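Local coordinates for protein pyruvate kinase (Pyrobaculum aerophilum, PDB 3QTG) that catalyses the last step of glycolysis, the transfer of a phosphoryl group from phosphoenolpyruvate to ADP that yields pyruvate and ATP, at residues A[19-24]-A[323-328]; A[252-257]-A[286-291]. One frame throughout, in Å; residues are numbered along the deposited sequence.

How the contacts relate
Both contacts lie at the ends of strands in the eight-stranded TIM barrel of pyruvate kinase, their centres about 13 Å apart. Contact 2 joins the neighbouring strands 249-253 and 284-287 and carries Gly255, Asp256 and Thr288, which by similarity bind substrate, Asp256 also binding magnesium. Contact 1 joins the first strand, 18-22, to the short helix 323-326 that follows the last, and so lies where the barrel closes; Thr22 comes within about 3 Å, measured between side chains, of Arg46, which by similarity binds substrate. Glu324 links the two directly: its OE2 probably accepts hydrogen bonds from Leu291 N at 3.0 Å and Leu290 N at 3.2 Å.

Contact 1: residues A[19-24]-A[323-328]; sequences RVATLG and NETASG
The carbonyl oxygen of Thr22 takes a hydrogen bond from the hydroxyl of Thr325, OG1 to O 2.7 Å, and this bond ties the first strand of the TIM barrel to the short helix 323-326 that follows the eighth. The hydroxyl lies in the carbonyl plane, on a lone pair of the oxygen, with a C=O...OG1 angle of 126°. Thr325 aims OG1 across the gap because its chi1 of 64° sets the hydroxyl between its own backbone N and carbonyl carbon. The same OG1 is 3.1 Å from Thr22 N, so it sits close to both polar backbone atoms of one strand residue. Threonine suits the place: its other branch is apolar, and Thr325 CG2 lies 4.1 Å from Ala21 CB, while Val335 and Phe38, from helices 331-343 and 32-39, touch the side chains of both Ala21 and Thr325.

Thr22 divides its own side chain in a similar way. CG2 stands anti to the backbone N and meets Ala326 CB, methyl against methyl, at 3.8 Å; OG1 is engaged elsewhere, hydrogen-bonded to Arg46 NE and to Leu321 O. Thr22 may thereby help to position Arg46, a substrate-binding residue by similarity. Small residues let the chain after the strand come close to the helix. Gly24, at the N-cap of helix 25-28 and with no side chain, comes to 4.0 Å from Ala326 between CA atoms. Gly24 CA makes a CH...O contact with Ala326 O at 3.3 Å, with an angle of 127° at the hydrogen.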
loop_
_atom_site.group_PDB
_atom_site.type_symbol
_atom_site.label_atom_id
_atom_site.label_comp_id
_atom_site.label_asym_id
_atom_site.label_seq_id
_atom_site.Cartn_x
_atom_site.Cartn_y
_atom_site.Cartn_z
ATOM N N ARG A 19 -18.949 2.338 29.008
ATOM C CA ARG A 19 -20.390 2.385 29.250
ATOM C C ARG A 19 -20.655 3.463 30.292
ATOM O O ARG A 19 -20.157 3.387 31.421
ATOM C CB ARG A 19 -20.874 1.016 29.761
ATOM C CG ARG A 19 -20.518 -0.193 28.859
ATOM C CD ARG A 19 -20.345 -1.512 29.656
ATOM N NE ARG A 19 -19.291 -1.383 30.666
ATOM C CZ ARG A 19 -18.920 -2.321 31.534
ATOM N NH1 ARG A 19 -19.510 -3.512 31.561
ATOM N NH2 ARG A 19 -17.940 -2.061 32.384
ATOM N N VAL A 20 -21.407 4.484 29.887
ATOM C CA VAL A 20 -21.780 5.584 30.768
ATOM C C VAL A 20 -23.305 5.600 30.985
ATOM O O VAL A 20 -24.069 5.488 30.028
ATOM C CB VAL A 20 -21.279 6.958 30.213
ATOM C CG1 VAL A 20 -21.965 8.144 30.917
ATOM C CG2 VAL A 20 -19.773 7.050 30.338
ATOM N N ALA A 21 -23.730 5.708 32.243
ATOM C CA ALA A 21 -25.162 5.840 32.580
ATOM C C ALA A 21 -25.437 7.144 33.298
ATOM O O ALA A 21 -24.602 7.615 34.061
ATOM C CB ALA A 21 -25.639 4.683 33.424
ATOM N N THR A 22 -26.605 7.728 33.027
ATOM C CA THR A 22 -27.063 8.909 33.737
ATOM C C THR A 22 -27.839 8.535 35.003
ATOM O O THR A 22 -28.702 7.661 34.987
ATOM C CB THR A 22 -27.939 9.803 32.850
ATOM O OG1 THR A 22 -27.164 10.254 31.727
ATOM C CG2 THR A 22 -28.472 11.014 33.642
ATOM N N LEU A 23 -27.522 9.222 36.095
ATOM C CA LEU A 23 -28.188 8.990 37.365
ATOM C C LEU A 23 -29.384 9.914 37.501
ATOM O O LEU A 23 -29.299 11.104 37.189
ATOM C CB LEU A 23 -27.222 9.224 38.522
ATOM C CG LEU A 23 -25.969 8.354 38.610
ATOM C CD1 LEU A 23 -25.184 8.784 39.842
ATOM C CD2 LEU A 23 -26.288 6.843 38.659
ATOM N N GLY A 24 -30.495 9.363 37.975
ATOM C CA GLY A 24 -31.716 10.144 38.159
ATOM C C GLY A 24 -32.581 9.531 39.238
ATOM O O GLY A 24 -32.080 8.726 40.031
ATOM N N ASN A 323 -32.031 9.072 29.447
ATOM C CA ASN A 323 -33.367 8.788 30.010
ATOM C C ASN A 323 -33.583 7.344 30.394
ATOM O O ASN A 323 -34.292 7.060 31.377
ATOM C CB ASN A 323 -34.446 9.158 29.018
ATOM C CG ASN A 323 -34.295 10.560 28.493
ATOM O OD1 ASN A 323 -34.143 10.756 27.284
ATOM N ND2 ASN A 323 -34.328 11.546 29.387
ATOM N N GLU A 324 -32.987 6.446 29.598
ATOM C CA GLU A 324 -33.057 4.992 29.767
ATOM C C GLU A 324 -32.727 4.566 31.187
ATOM O O GLU A 324 -33.229 3.548 31.673
ATOM C CB GLU A 324 -32.060 4.276 28.823
ATOM C CG GLU A 324 -32.239 4.535 27.341
ATOM C CD GLU A 324 -31.350 5.641 26.790
ATOM O OE1 GLU A 324 -31.074 6.626 27.514
ATOM O OE2 GLU A 324 -30.933 5.536 25.613
ATOM N N THR A 325 -31.849 5.322 31.835
ATOM C CA THR A 325 -31.440 5.023 33.205
ATOM C C THR A 325 -31.892 6.098 34.207
ATOM O O THR A 325 -32.153 5.793 35.368
ATOM C CB THR A 325 -29.901 4.788 33.311
ATOM O OG1 THR A 325 -29.198 5.989 32.971
ATOM C CG2 THR A 325 -29.445 3.633 32.383
ATOM N N ALA A 326 -31.995 7.345 33.747
ATOM C CA ALA A 326 -32.317 8.468 34.618
ATOM C C ALA A 326 -33.765 8.407 35.133
ATOM O O ALA A 326 -34.006 8.555 36.333
ATOM C CB ALA A 326 -32.054 9.798 33.912
ATOM N N SER A 327 -34.709 8.159 34.225
ATOM C CA SER A 327 -36.136 8.311 34.521
ATOM C C SER A 327 -36.989 7.120 34.092
ATOM O O SER A 327 -38.178 7.063 34.411
ATOM C CB SER A 327 -36.661 9.597 33.870
ATOM O OG SER A 327 -36.341 9.640 32.487
ATOM N N GLY A 328 -36.374 6.174 33.386
ATOM C CA GLY A 328 -37.051 4.991 32.876
ATOM C C GLY A 328 -37.365 3.913 33.899
ATOM O O GLY A 328 -36.922 3.957 35.047
#

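Contact 2: residues A[252-257]-A[286-291]; sequences VARGDL and VATQLL
Two backbone hydrogen bonds pair Val252-Ala253 with Val286-Ala287: Ala287 N gives to Val252 O at 2.9 Å, and Arg254 N gives to Ala287 O at 3.2 Å. Both are nearly straight. The side chains of Val252 and Val286 lie side by side, CB to CG2 4.0 Å; beta-branched, apolar valine suits a buried position on a strand.

Beyond the paired backbones, side-chain groups join in. Thr288 OG1 donates to Ala287 O at 2.6 Å, on the same face of that carbonyl as Arg254 N, and accepts from Gly255 N at 2.7 Å. The hydroxyl thus bridges a strand end and the first turn of helix 254-257, at the C-terminal mouth of the TIM barrel, where Gly255, Asp256 and Thr288 probably bind substrate.

Charge and length make Arg254 fit its site. Its chain, extended from CG to NE, runs past Thr288 O, 3.1 Å from CD, and brings NH1 to Gln289 O in a weak hydrogen bond, NH1 to O 2.8 Å, whose N-H...O angle is only 123°. The stronger partner is Asp307, salt-bridged to NH2. Leu290 CD2 covers one face of the guanidinium, 3.8 Å from NH1.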
loop_
_atom_site.group_PDB
_atom_site.type_symbol
_atom_site.label_atom_id
_atom_site.label_comp_id
_atom_site.label_asym_id
_atom_site.label_seq_id
_atom_site.Cartn_x
_atom_site.Cartn_y
_atom_site.Cartn_z
ATOM N N VAL A 252 -21.314 13.276 20.640
ATOM C CA VAL A 252 -22.427 13.377 19.694
ATOM C C VAL A 252 -23.744 13.309 20.502
ATOM O O VAL A 252 -24.117 12.258 21.039
ATOM C CB VAL A 252 -22.396 12.248 18.600
ATOM C CG1 VAL A 252 -23.578 12.377 17.610
ATOM C CG2 VAL A 252 -21.083 12.243 17.853
ATOM N N ALA A 253 -24.404 14.457 20.627
ATOM C CA ALA A 253 -25.656 14.554 21.392
ATOM C C ALA A 253 -26.785 14.402 20.389
ATOM O O ALA A 253 -27.222 15.374 19.765
ATOM C CB ALA A 253 -25.741 15.901 22.178
ATOM N N ARG A 254 -27.204 13.145 20.205
ATOM C CA ARG A 254 -28.154 12.736 19.161
ATOM C C ARG A 254 -29.518 13.391 19.275
ATOM O O ARG A 254 -30.063 13.868 18.277
ATOM C CB ARG A 254 -28.374 11.232 19.204
ATOM C CG ARG A 254 -27.233 10.378 18.686
ATOM C CD ARG A 254 -27.665 8.952 18.864
ATOM N NE ARG A 254 -27.079 8.116 17.857
ATOM C CZ ARG A 254 -27.458 6.870 17.626
ATOM N NH1 ARG A 254 -28.437 6.333 18.342
ATOM N NH2 ARG A 254 -26.846 6.174 16.690
ATOM N N GLY A 255 -30.088 13.375 20.482
ATOM C CA GLY A 255 -31.391 13.997 20.715
ATOM C C GLY A 255 -31.394 15.443 20.244
ATOM O O GLY A 255 -32.234 15.842 19.447
ATOM N N ASP A 256 -30.418 16.216 20.689
ATOM C CA ASP A 256 -30.330 17.622 20.319
ATOM C C ASP A 256 -30.057 17.891 18.846
ATOM O O ASP A 256 -30.637 18.812 18.252
ATOM C CB ASP A 256 -29.299 18.300 21.209
ATOM C CG ASP A 256 -29.759 18.362 22.675
ATOM O OD1 ASP A 256 -30.937 18.753 22.898
ATOM O OD2 ASP A 256 -28.970 18.010 23.600
ATOM N N LEU A 257 -29.180 17.086 18.254
ATOM C CA LEU A 257 -28.798 17.249 16.857
ATOM C C LEU A 257 -29.950 16.868 15.931
ATOM O O LEU A 257 -30.086 17.411 14.831
ATOM C CB LEU A 257 -27.563 16.385 16.578
ATOM C CG LEU A 257 -26.385 16.778 15.692
ATOM C CD1 LEU A 257 -26.008 18.256 15.686
ATOM C CD2 LEU A 257 -25.212 15.897 16.144
ATOM N N VAL A 286 -20.939 8.815 21.979
ATOM C CA VAL A 286 -22.268 8.998 21.410
ATOM C C VAL A 286 -23.278 8.888 22.561
ATOM O O VAL A 286 -23.250 7.926 23.328
ATOM C CB VAL A 286 -22.565 8.026 20.248
ATOM C CG1 VAL A 286 -24.008 8.158 19.786
ATOM C CG2 VAL A 286 -21.620 8.308 19.037
ATOM N N ALA A 287 -24.126 9.909 22.684
ATOM C CA ALA A 287 -25.078 10.071 23.788
ATOM C C ALA A 287 -26.523 10.177 23.287
ATOM O O ALA A 287 -26.769 10.779 22.239
ATOM C CB ALA A 287 -24.726 11.343 24.590
ATOM N N THR A 288 -27.455 9.629 24.079
ATOM C CA THR A 288 -28.923 9.771 23.929
ATOM C C THR A 288 -29.466 8.902 22.800
ATOM O O THR A 288 -28.778 8.700 21.786
ATOM C CB THR A 288 -29.396 11.248 23.720
ATOM O OG1 THR A 288 -29.196 11.634 22.357
ATOM C CG2 THR A 288 -28.674 12.218 24.620
ATOM N N GLN A 289 -30.689 8.387 22.969
ATOM C CA GLN A 289 -31.368 7.646 21.908
ATOM C C GLN A 289 -30.593 6.391 21.499
ATOM O O GLN A 289 -30.442 6.097 20.294
ATOM C CB GLN A 289 -31.549 8.528 20.658
ATOM C CG GLN A 289 -32.252 9.857 20.882
ATOM C CD GLN A 289 -33.740 9.745 20.759
ATOM O OE1 GLN A 289 -34.261 8.870 20.046
ATOM N NE2 GLN A 289 -34.454 10.633 21.450
ATOM N N LEU A 290 -30.075 5.671 22.486
ATOM C CA LEU A 290 -29.415 4.408 22.199
ATOM C C LEU A 290 -30.346 3.233 22.478
ATOM O O LEU A 290 -30.487 2.337 21.644
ATOM C CB LEU A 290 -28.086 4.298 22.965
ATOM C CG LEU A 290 -26.995 5.279 22.516
ATOM C CD1 LEU A 290 -25.950 5.423 23.584
ATOM C CD2 LEU A 290 -26.365 4.920 21.145
ATOM N N LEU A 291 -30.966 3.237 23.662
ATOM C CA LEU A 291 -31.864 2.162 24.085
ATOM C C LEU A 291 -33.176 2.768 24.561
ATOM O O LEU A 291 -33.746 2.379 25.586
ATOM C CB LEU A 291 -31.207 1.290 25.166
ATOM C CG LEU A 291 -29.904 0.561 24.783
ATOM C CD1 LEU A 291 -29.257 -0.105 25.991
ATOM C CD2 LEU A 291 -30.151 -0.473 23.681
#